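PDB 5SZR: protein Pcdhgb2 from Mus musculus, which probably mediates calcium-dependent cell adhesion and may take part in establishing and maintaining specific neuronal connections in the brain. Local coordinates for residues L405-R410 with A421-I426; Y252-S257 with L293-R298; S219-V224 with S310-V315. All blocks are in the same frame, centred on the assembly; numbering follows the deposited sequence.

Contact 1 of 3, residues L405-R410 with A421-I426. With MAN (alpha-D-mannopyranose), chain B; MAN (alpha-D-mannopyranose), chain U.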
loop_
_atom_site.group_PDB
_atom_site.type_symbol
_atom_site.label_atom_id
_atom_site.label_comp_id
_atom_site.label_asym_id
_atom_site.label_seq_id
_atom_site.Cartn_x
_atom_site.Cartn_y
_atom_site.Cartn_z
ATOM N N LEU A 405 -64.035 16.931 -35.839
ATOM C CA LEU A 405 -63.136 16.913 -34.692
ATOM C C LEU A 405 -61.697 16.813 -35.178
ATOM O O LEU A 405 -61.388 15.985 -36.043
ATOM C CB LEU A 405 -63.429 15.730 -33.763
ATOM C CG LEU A 405 -64.670 15.633 -32.876
ATOM C CD1 LEU A 405 -64.555 14.384 -32.019
ATOM C CD2 LEU A 405 -64.830 16.854 -32.001
ATOM N N LEU A 406 -60.818 17.642 -34.614
ATOM C CA LEU A 406 -59.378 17.539 -34.833
ATOM C C LEU A 406 -58.759 17.029 -33.539
ATOM O O LEU A 406 -58.716 17.753 -32.538
ATOM C CB LEU A 406 -58.776 18.881 -35.250
ATOM C CG LEU A 406 -57.244 18.907 -35.347
ATOM C CD1 LEU A 406 -56.747 17.845 -36.319
ATOM C CD2 LEU A 406 -56.736 20.284 -35.754
ATOM N N VAL A 407 -58.284 15.788 -33.556
ATOM C CA VAL A 407 -57.815 15.118 -32.349
ATOM C C VAL A 407 -56.304 14.934 -32.411
ATOM O O VAL A 407 -55.707 14.795 -33.485
ATOM C CB VAL A 407 -58.516 13.760 -32.135
ATOM C CG1 VAL A 407 -60.023 13.947 -32.056
ATOM C CG2 VAL A 407 -58.147 12.788 -33.244
ATOM N N ALA A 408 -55.687 14.925 -31.232
ATOM C CA ALA A 408 -54.250 14.748 -31.097
ATOM C C ALA A 408 -53.983 13.620 -30.113
ATOM O O ALA A 408 -54.538 13.608 -29.008
ATOM C CB ALA A 408 -53.574 16.042 -30.622
ATOM N N VAL A 409 -53.144 12.672 -30.515
ATOM C CA VAL A 409 -52.644 11.636 -29.622
ATOM C C VAL A 409 -51.210 11.999 -29.256
ATOM O O VAL A 409 -50.344 12.108 -30.134
ATOM C CB VAL A 409 -52.742 10.239 -30.261
ATOM C CG1 VAL A 409 -52.232 10.254 -31.697
ATOM C CG2 VAL A 409 -52.006 9.214 -29.425
ATOM N N ARG A 410 -50.968 12.217 -27.962
ATOM C CA ARG A 410 -49.683 12.675 -27.453
ATOM C C ARG A 410 -49.079 11.628 -26.527
ATOM O O ARG A 410 -49.798 10.883 -25.855
ATOM C CB ARG A 410 -49.828 13.993 -26.686
ATOM C CG ARG A 410 -50.474 15.107 -27.481
ATOM C CD ARG A 410 -50.309 16.460 -26.801
ATOM N NE ARG A 410 -50.377 17.539 -27.785
ATOM C CZ ARG A 410 -51.372 18.413 -27.886
ATOM N NH1 ARG A 410 -52.395 18.366 -27.042
ATOM N NH2 ARG A 410 -51.331 19.349 -28.823
ATOM N N ALA A 421 -55.301 13.623 -36.241
ATOM C CA ALA A 421 -56.248 13.084 -37.208
ATOM C C ALA A 421 -57.516 13.928 -37.189
ATOM O O ALA A 421 -57.958 14.372 -36.124
ATOM C CB ALA A 421 -56.583 11.618 -36.915
ATOM N N THR A 422 -58.091 14.154 -38.367
ATOM C CA THR A 422 -59.357 14.865 -38.494
ATOM C C THR A 422 -60.481 13.858 -38.691
ATOM O O THR A 422 -60.424 13.023 -39.598
ATOM C CB THR A 422 -59.336 15.853 -39.659
ATOM O OG1 THR A 422 -58.351 16.861 -39.422
ATOM C CG2 THR A 422 -60.693 16.517 -39.798
ATOM N N LEU A 423 -61.494 13.938 -37.842
ATOM C CA LEU A 423 -62.612 13.004 -37.858
ATOM C C LEU A 423 -63.850 13.761 -38.307
ATOM O O LEU A 423 -64.367 14.601 -37.564
ATOM C CB LEU A 423 -62.832 12.385 -36.480
ATOM C CG LEU A 423 -61.662 11.691 -35.791
ATOM C CD1 LEU A 423 -62.126 11.177 -34.441
ATOM C CD2 LEU A 423 -61.134 10.558 -36.649
ATOM N N HIS A 424 -64.312 13.470 -39.520
ATOM C CA HIS A 424 -65.575 13.993 -40.022
ATOM C C HIS A 424 -66.686 13.067 -39.542
ATOM O O HIS A 424 -66.782 11.918 -39.983
ATOM C CB HIS A 424 -65.563 14.092 -41.546
ATOM C CG HIS A 424 -64.462 14.949 -42.088
ATOM N ND1 HIS A 424 -64.411 16.312 -41.885
ATOM C CD2 HIS A 424 -63.379 14.640 -42.841
ATOM C CE1 HIS A 424 -63.339 16.804 -42.481
ATOM N NE2 HIS A 424 -62.697 15.811 -43.069
ATOM N N LEU A 425 -67.514 13.560 -38.628
ATOM C CA LEU A 425 -68.637 12.803 -38.090
ATOM C C LEU A 425 -69.925 13.414 -38.631
ATOM O O LEU A 425 -70.215 14.587 -38.379
ATOM C CB LEU A 425 -68.615 12.813 -36.562
ATOM C CG LEU A 425 -67.227 12.598 -35.953
ATOM C CD1 LEU A 425 -67.276 12.654 -34.434
ATOM C CD2 LEU A 425 -66.620 11.283 -36.423
ATOM N N ILE A 426 -70.686 12.623 -39.381
ATOM C CA ILE A 426 -71.861 13.108 -40.098
ATOM C C ILE A 426 -73.067 12.299 -39.647
ATOM O O ILE A 426 -73.111 11.078 -39.847
ATOM C CB ILE A 426 -71.674 13.009 -41.618
ATOM C CG1 ILE A 426 -70.408 13.756 -42.039
ATOM C CG2 ILE A 426 -72.900 13.551 -42.346
ATOM C CD1 ILE A 426 -70.210 13.793 -43.529
HETATM C C1 MAN B . -57.332 16.755 -40.435
HETATM C C2 MAN B . -56.242 17.739 -40.008
HETATM C C3 MAN B . -56.746 19.170 -40.221
HETATM C C4 MAN B . -57.192 19.385 -41.677
HETATM C C5 MAN B . -58.253 18.345 -42.083
HETATM C C6 MAN B . -58.555 18.387 -43.579
HETATM O O2 MAN B . -55.074 17.596 -40.829
HETATM O O3 MAN B . -55.773 20.149 -39.856
HETATM O O4 MAN B . -57.743 20.684 -41.819
HETATM O O5 MAN B . -57.795 16.989 -41.761
HETATM O O6 MAN B . -59.605 17.464 -43.866
HETATM C C1 MAN U . -49.271 17.153 -31.307
HETATM C C2 MAN U . -49.160 17.978 -32.595
HETATM C C3 MAN U . -47.717 18.459 -32.758
HETATM C C4 MAN U . -47.292 19.252 -31.526
HETATM C C5 MAN U . -47.403 18.337 -30.298
HETATM C C6 MAN U . -47.058 19.029 -28.996
HETATM O O2 MAN U . -49.960 19.167 -32.497
HETATM O O3 MAN U . -47.533 19.234 -33.933
HETATM O O4 MAN U . -45.952 19.713 -31.670
HETATM O O5 MAN U . -48.772 17.849 -30.185
HETATM O O6 MAN U . -47.656 18.285 -27.939
#

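Contact 2 of 3, residues Y252-S257 with L293-R298. With NAG (2-acetamido-2-deoxy-beta-D-glucopyranose), chain E.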
loop_
_atom_site.group_PDB
_atom_site.type_symbol
_atom_site.label_atom_id
_atom_site.label_comp_id
_atom_site.label_asym_id
_atom_site.label_seq_id
_atom_site.Cartn_x
_atom_site.Cartn_y
_atom_site.Cartn_z
ATOM N N TYR A 252 -6.254 -2.378 -17.743
ATOM C CA TYR A 252 -7.648 -2.800 -17.816
ATOM C C TYR A 252 -7.972 -3.336 -19.203
ATOM O O TYR A 252 -7.426 -2.876 -20.210
ATOM C CB TYR A 252 -8.593 -1.645 -17.480
ATOM C CG TYR A 252 -8.266 -0.973 -16.169
ATOM C CD1 TYR A 252 -8.667 -1.532 -14.963
ATOM C CD2 TYR A 252 -7.540 0.209 -16.137
ATOM C CE1 TYR A 252 -8.361 -0.929 -13.759
ATOM C CE2 TYR A 252 -7.233 0.826 -14.943
ATOM C CZ TYR A 252 -7.642 0.252 -13.754
ATOM O OH TYR A 252 -7.336 0.870 -12.561
ATOM N N SER A 253 -8.878 -4.313 -19.246
ATOM C CA SER A 253 -9.306 -4.913 -20.502
ATOM C C SER A 253 -10.712 -5.479 -20.337
ATOM O O SER A 253 -11.239 -5.580 -19.224
ATOM C CB SER A 253 -8.330 -6.003 -20.962
ATOM O OG SER A 253 -8.363 -7.121 -20.090
ATOM N N ILE A 254 -11.316 -5.851 -21.465
ATOM C CA ILE A 254 -12.635 -6.474 -21.499
ATOM C C ILE A 254 -12.455 -7.912 -21.960
ATOM O O ILE A 254 -11.913 -8.157 -23.046
ATOM C CB ILE A 254 -13.602 -5.726 -22.430
ATOM C CG1 ILE A 254 -13.897 -4.321 -21.903
ATOM C CG2 ILE A 254 -14.891 -6.513 -22.598
ATOM C CD1 ILE A 254 -14.871 -3.547 -22.778
ATOM N N ILE A 255 -12.932 -8.860 -21.160
ATOM C CA ILE A 255 -12.688 -10.270 -21.428
ATOM C C ILE A 255 -13.951 -11.062 -21.753
ATOM O O ILE A 255 -13.843 -12.132 -22.367
ATOM C CB ILE A 255 -11.942 -10.928 -20.254
ATOM C CG1 ILE A 255 -12.765 -10.788 -18.978
ATOM C CG2 ILE A 255 -10.567 -10.306 -20.092
ATOM C CD1 ILE A 255 -12.166 -11.486 -17.793
ATOM N N ALA A 256 -15.135 -10.593 -21.369
ATOM C CA ALA A 256 -16.346 -11.364 -21.628
ATOM C C ALA A 256 -17.546 -10.431 -21.670
ATOM O O ALA A 256 -17.506 -9.310 -21.155
ATOM C CB ALA A 256 -16.555 -12.462 -20.578
ATOM N N SER A 257 -18.622 -10.924 -22.282
ATOM C CA SER A 257 -19.836 -10.151 -22.507
ATOM C C SER A 257 -20.916 -11.072 -23.049
ATOM O O SER A 257 -20.625 -12.019 -23.784
ATOM C CB SER A 257 -19.586 -8.999 -23.486
ATOM O OG SER A 257 -20.779 -8.610 -24.134
ATOM N N LEU A 293 -21.096 -7.253 -19.087
ATOM C CA LEU A 293 -19.705 -7.041 -19.446
ATOM C C LEU A 293 -18.828 -7.481 -18.282
ATOM O O LEU A 293 -19.153 -7.209 -17.123
ATOM C CB LEU A 293 -19.470 -5.561 -19.769
ATOM C CG LEU A 293 -18.282 -5.139 -20.623
ATOM C CD1 LEU A 293 -18.450 -5.680 -22.031
ATOM C CD2 LEU A 293 -18.174 -3.621 -20.626
ATOM N N THR A 294 -17.720 -8.155 -18.587
ATOM C CA THR A 294 -16.748 -8.554 -17.570
ATOM C C THR A 294 -15.397 -7.932 -17.901
ATOM O O THR A 294 -14.787 -8.269 -18.921
ATOM C CB THR A 294 -16.631 -10.074 -17.466
ATOM O OG1 THR A 294 -17.841 -10.609 -16.916
ATOM C CG2 THR A 294 -15.468 -10.445 -16.553
ATOM N N LEU A 295 -14.931 -7.037 -17.038
ATOM C CA LEU A 295 -13.638 -6.390 -17.199
ATOM C C LEU A 295 -12.608 -7.034 -16.277
ATOM O O LEU A 295 -12.947 -7.703 -15.296
ATOM C CB LEU A 295 -13.737 -4.889 -16.909
ATOM C CG LEU A 295 -14.720 -4.101 -17.778
ATOM C CD1 LEU A 295 -16.082 -4.011 -17.103
ATOM C CD2 LEU A 295 -14.183 -2.715 -18.106
ATOM N N GLN A 296 -11.334 -6.830 -16.610
ATOM C CA GLN A 296 -10.234 -7.416 -15.860
ATOM C C GLN A 296 -9.166 -6.366 -15.597
ATOM O O GLN A 296 -8.807 -5.600 -16.498
ATOM C CB GLN A 296 -9.618 -8.606 -16.599
ATOM C CG GLN A 296 -8.365 -9.145 -15.919
ATOM C CD GLN A 296 -7.772 -10.340 -16.632
ATOM O OE1 GLN A 296 -8.118 -11.483 -16.340
ATOM N NE2 GLN A 296 -6.868 -10.083 -17.573
ATOM N N ALA A 297 -8.671 -6.331 -14.361
ATOM C CA ALA A 297 -7.515 -5.530 -13.982
ATOM C C ALA A 297 -6.327 -6.455 -13.772
ATOM O O ALA A 297 -6.431 -7.448 -13.048
ATOM C CB ALA A 297 -7.781 -4.727 -12.707
ATOM N N ARG A 298 -5.202 -6.119 -14.392
ATOM C CA ARG A 298 -4.027 -6.976 -14.426
ATOM C C ARG A 298 -2.800 -6.150 -14.067
ATOM O O ARG A 298 -2.637 -5.037 -14.576
ATOM C CB ARG A 298 -3.877 -7.594 -15.818
ATOM C CG ARG A 298 -2.840 -8.678 -15.940
ATOM C CD ARG A 298 -2.790 -9.180 -17.369
ATOM N NE ARG A 298 -2.158 -10.490 -17.448
ATOM C CZ ARG A 298 -2.784 -11.633 -17.186
ATOM N NH1 ARG A 298 -2.131 -12.784 -17.278
ATOM N NH2 ARG A 298 -4.062 -11.623 -16.827
HETATM C C1 NAG E . -10.535 -13.544 -14.528
HETATM C C2 NAG E . -9.496 -14.494 -13.954
HETATM C C3 NAG E . -8.459 -14.820 -15.028
HETATM C C4 NAG E . -9.145 -15.316 -16.299
HETATM C C5 NAG E . -10.269 -14.361 -16.716
HETATM C C6 NAG E . -11.114 -14.868 -17.863
HETATM C C7 NAG E . -9.263 -14.213 -11.529
HETATM C C8 NAG E . -8.500 -13.550 -10.423
HETATM N N2 NAG E . -8.860 -13.932 -12.773
HETATM O O3 NAG E . -7.539 -15.791 -14.542
HETATM O O4 NAG E . -8.197 -15.403 -17.357
HETATM O O5 NAG E . -11.167 -14.150 -15.620
HETATM O O6 NAG E . -10.502 -15.966 -18.522
HETATM O O7 NAG E . -10.199 -14.973 -11.307
#

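Contact 3 of 3, residues S219-V224 with S310-V315. With EDO (1,2-ethanediol), chain Z.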
loop_
_atom_site.group_PDB
_atom_site.type_symbol
_atom_site.label_atom_id
_atom_site.label_comp_id
_atom_site.label_asym_id
_atom_site.label_seq_id
_atom_site.Cartn_x
_atom_site.Cartn_y
_atom_site.Cartn_z
ATOM N N SER A 219 -18.974 -4.482 -8.250
ATOM C CA SER A 219 -19.531 -4.588 -9.591
ATOM C C SER A 219 -19.953 -3.193 -10.026
ATOM O O SER A 219 -19.971 -2.253 -9.229
ATOM C CB SER A 219 -20.711 -5.563 -9.644
ATOM O OG SER A 219 -21.782 -5.098 -8.851
ATOM N N TYR A 220 -20.290 -3.069 -11.308
ATOM C CA TYR A 220 -20.580 -1.775 -11.906
ATOM C C TYR A 220 -21.931 -1.815 -12.606
ATOM O O TYR A 220 -22.167 -2.672 -13.465
ATOM C CB TYR A 220 -19.482 -1.368 -12.896
ATOM C CG TYR A 220 -18.176 -0.957 -12.238
ATOM C CD1 TYR A 220 -17.930 0.371 -11.907
ATOM C CD2 TYR A 220 -17.190 -1.894 -11.956
ATOM C CE1 TYR A 220 -16.736 0.753 -11.312
ATOM C CE2 TYR A 220 -15.997 -1.521 -11.365
ATOM C CZ TYR A 220 -15.775 -0.198 -11.043
ATOM O OH TYR A 220 -14.584 0.170 -10.456
ATOM N N LEU A 221 -22.808 -0.887 -12.235
ATOM C CA LEU A 221 -24.091 -0.678 -12.897
ATOM C C LEU A 221 -24.044 0.700 -13.548
ATOM O O LEU A 221 -23.931 1.717 -12.854
ATOM C CB LEU A 221 -25.243 -0.791 -11.901
ATOM C CG LEU A 221 -26.652 -0.694 -12.485
ATOM C CD1 LEU A 221 -26.883 -1.820 -13.481
ATOM C CD2 LEU A 221 -27.690 -0.732 -11.381
ATOM N N VAL A 222 -24.116 0.733 -14.876
ATOM C CA VAL A 222 -23.923 1.957 -15.644
ATOM C C VAL A 222 -25.202 2.278 -16.403
ATOM O O VAL A 222 -25.838 1.381 -16.966
ATOM C CB VAL A 222 -22.730 1.820 -16.612
ATOM C CG1 VAL A 222 -22.481 3.130 -17.350
ATOM C CG2 VAL A 222 -21.487 1.382 -15.852
ATOM N N HIS A 223 -25.574 3.556 -16.418
ATOM C CA HIS A 223 -26.702 4.056 -17.198
ATOM C C HIS A 223 -26.176 4.896 -18.353
ATOM O O HIS A 223 -25.331 5.773 -18.148
ATOM C CB HIS A 223 -27.647 4.898 -16.336
ATOM C CG HIS A 223 -28.423 4.110 -15.327
ATOM N ND1 HIS A 223 -27.901 3.742 -14.107
ATOM C CD2 HIS A 223 -29.689 3.630 -15.353
ATOM C CE1 HIS A 223 -28.808 3.066 -13.426
ATOM N NE2 HIS A 223 -29.903 2.983 -14.160
ATOM N N VAL A 224 -26.670 4.631 -19.563
ATOM C CA VAL A 224 -26.272 5.372 -20.759
ATOM C C VAL A 224 -27.526 5.731 -21.546
ATOM O O VAL A 224 -28.266 4.840 -21.983
ATOM C CB VAL A 224 -25.304 4.578 -21.652
ATOM C CG1 VAL A 224 -24.732 5.479 -22.735
ATOM C CG2 VAL A 224 -24.198 3.950 -20.836
ATOM N N SER A 310 -17.722 -7.468 -12.767
ATOM C CA SER A 310 -18.871 -7.478 -13.660
ATOM C C SER A 310 -19.421 -6.067 -13.813
ATOM O O SER A 310 -19.582 -5.341 -12.825
ATOM C CB SER A 310 -19.963 -8.415 -13.141
ATOM O OG SER A 310 -21.104 -8.376 -13.987
ATOM N N MET A 311 -19.709 -5.681 -15.051
ATOM C CA MET A 311 -20.370 -4.417 -15.343
ATOM C C MET A 311 -21.652 -4.689 -16.115
ATOM O O MET A 311 -21.645 -5.456 -17.083
ATOM C CB MET A 311 -19.467 -3.479 -16.145
ATOM C CG MET A 311 -20.170 -2.218 -16.601
ATOM S SD MET A 311 -19.128 -1.126 -17.575
ATOM C CE MET A 311 -18.184 -0.314 -16.286
ATOM N N ARG A 312 -22.744 -4.069 -15.682
ATOM C CA ARG A 312 -23.999 -4.087 -16.420
ATOM C C ARG A 312 -24.300 -2.682 -16.924
ATOM O O ARG A 312 -24.176 -1.705 -16.177
ATOM C CB ARG A 312 -25.151 -4.605 -15.556
ATOM C CG ARG A 312 -26.490 -4.574 -16.274
ATOM C CD ARG A 312 -27.600 -5.205 -15.450
ATOM N NE ARG A 312 -27.530 -6.664 -15.439
ATOM C CZ ARG A 312 -28.031 -7.442 -16.394
ATOM N NH1 ARG A 312 -28.637 -6.902 -17.446
ATOM N NH2 ARG A 312 -27.931 -8.759 -16.300
ATOM N N VAL A 313 -24.683 -2.584 -18.191
ATOM C CA VAL A 313 -24.952 -1.307 -18.839
ATOM C C VAL A 313 -26.434 -1.261 -19.188
ATOM O O VAL A 313 -26.934 -2.127 -19.918
ATOM C CB VAL A 313 -24.074 -1.118 -20.086
ATOM C CG1 VAL A 313 -24.397 0.199 -20.773
ATOM C CG2 VAL A 313 -22.597 -1.183 -19.698
ATOM N N LEU A 314 -27.139 -0.266 -18.655
ATOM C CA LEU A 314 -28.563 -0.084 -18.908
ATOM C C LEU A 314 -28.747 1.032 -19.928
ATOM O O LEU A 314 -28.387 2.185 -19.669
ATOM C CB LEU A 314 -29.316 0.233 -17.615
ATOM C CG LEU A 314 -29.496 -0.961 -16.674
ATOM C CD1 LEU A 314 -30.015 -0.520 -15.313
ATOM C CD2 LEU A 314 -30.437 -1.974 -17.310
ATOM N N VAL A 315 -29.290 0.682 -21.087
ATOM C CA VAL A 315 -29.543 1.653 -22.145
ATOM C C VAL A 315 -30.829 2.400 -21.810
ATOM O O VAL A 315 -31.896 1.792 -21.675
ATOM C CB VAL A 315 -29.638 0.961 -23.512
ATOM C CG1 VAL A 315 -29.963 1.970 -24.601
ATOM C CG2 VAL A 315 -28.339 0.228 -23.816
HETATM C C1 EDO Z . -22.325 1.211 -9.703
HETATM O O1 EDO Z . -22.948 -0.005 -9.275
HETATM C C2 EDO Z . -22.756 2.355 -8.791
HETATM O O2 EDO Z . -21.738 3.365 -8.765
#

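Contact 1 of 3, residues L405-R410 with A421-I426
Leu405 and Leu425 meet through their methyl branches on the buried face of this hairpin, CD1 of Leu405 lying 4.0 Å from CD1 of Leu425, with the two side chains slanting across each other. On the same face Val407 splits its branches: CG1 faces Leu423 CD1 at 4.2 Å, while CG2 lies beside Ala421, 3.3 Å from Ala421 O and 4.2 Å from Ala421 CB. Leu405 faces Leu423, and Val407 faces Ala421, as antiparallel hydrogen-bonded pairs. Each pair closes with two N-H...O=C bonds; the straightest runs from Leu423 N to Leu405 O (2.7 Å, 176°).

Between them, Leu406 and Thr422 form a non-hydrogen-bonded pair on the other face, which carries sugar. Thr422 OG1 is covalently joined to C1 of an O-linked mannose. Leu406 swings CG anti to its N (chi1 173°), and this carries CD1 to 3.6 Å from Thr422 OG1, against the root of the glycan. The O6 of that mannose lies at the edge of the His424 ring. At the far end, Arg410 grips a second mannose: NE bonds to its ring oxygen O5 at 2.9 Å and NH2 reaches the same atom over a longer distance, while the methyl of Ala408 backs one face of the guanidinium.

Both strands belong to the last cadherin domain of the fragment. Strand 402-410 has strand 368-374 on its other side, strand 418-428 has the parallel strand 335-342, and Phe380 and Leu382 of the opposing sheet press onto Leu405, Val407 and Leu425.

Contact 2 of 3, residues Y252-S257 with L293-R298
A classic beta bulge interrupts the pairing of an edge strand with its inner neighbour in the third cadherin domain of this fragment: Ile255 and Ala256 both face Thr294. Ile255 N sends a straight bond to Thr294 O (3.0 Å, 170°), and Ala256 N adds a weak one to the same oxygen. Thr294 N bonds to Ala256 O at 2.8 Å, approaching from above the carbonyl plane. Ahead of the bulge in the first strand, Ser253 and Gln296 exchange a pair of backbone bonds.

With CG1 set between the backbone N and the carbonyl carbon (chi1 59°), Ile255 lays CG1 3.6 Å from Thr294 CG2, and its CD1 ends 3.5 Å from C6 of an N-acetylglucosamine that lies over this outer face. Ile255 CG2 meets Gln296 CB at 4.0 Å, the two side chains crossing at about a right angle.

The domain is the two-sheet sandwich of the cadherin repeat, and the opposite face of the pair looks into it. There Ile254 crosses Leu293 at about a right angle, CG2 to CD1 at 3.7 Å, and lies alongside Leu295; Val268 and Val270 of the facing sheet come down on these residues. At the other end the Tyr252 ring brings CD1 and CE1 to 4.0 Å from Ala297 CB, and its hydroxyl is hydrogen-bonded to Ala239 N across the sandwich.

Contact 3 of 3, residues S219-V224 with S310-V315
Leu314, Tyr220 and Val222 bury the most surface where strand 219-225 runs parallel to strand 306-316, a pairing of the first and last strands of this sheet in chain order, at one edge of it. On the outer face Leu314 CD1 reaches 3.7 Å from His223 NE2 and 3.9 Å from Leu221 CD1, the Leu314 and His223 side chains lying side by side. Leu221 CD1 rests against the aliphatic part of Arg312, whose NH1 is hydrogen-bonded to Ser290 OG on the next strand.

Tyr220 and Val222 point inward, and Met311 joins them. The methionine runs straight out to SD and then bends (chi3 -80°), which tucks CE between its two neighbours: 3.8 Å from Tyr220 CB and 3.7 Å from Val222 CG2. With an alanine here, CE and SD are gone, which would probably leave Tyr220 CB and Val222 CG2 without their shared apolar partner and open a gap on the core side. The Tyr220 ring has Ser310 O at its edge, near the ring plane, and its hydroxyl makes a weak hydrogen bond to Ser238 N on the facing sheet. The side chains of Val224 and Val313 cross obliquely, CG2 of Val224 3.8 Å from CG1 of Val313.

The backbones alternate as parallel strands do. Tyr220 uses its N on Ser310 O and its O on Arg312 N (2.7 Å), and Val222 does likewise with Arg312 O and Leu314 N, the last bond being almost straight (175°). Leu221 N points the other way, toward a weak bond with O1 of an ethanediol probably left from crystallisation. Backbone bonds therefore fix the register, while the side chains divide into an apolar layer facing the sandwich core and a mixed one facing outward.

Contacts 2 and 3 are the two flanks of one four-stranded sheet, their centres 13 Å apart, and they meet along strands 290-299 and 306-316: Met311 N lies 2.6 Å from Leu293 O, a probable hydrogen bond, and Leu295 CD1 packs 3.6 Å from Met311 CB. Each lies near a different calcium site. In contact 2 the Ala297 side chain is about 8 Å from those of the calcium ligands Asp241 and Asp299; in contact 3 the Val315 side chain is about 4 Å from the side chain of the calcium ligand Glu226. Contact 1 belongs to the next cadherin domain, its nearest atoms about 20 Å from contact 3 and about 35 Å from contact 2.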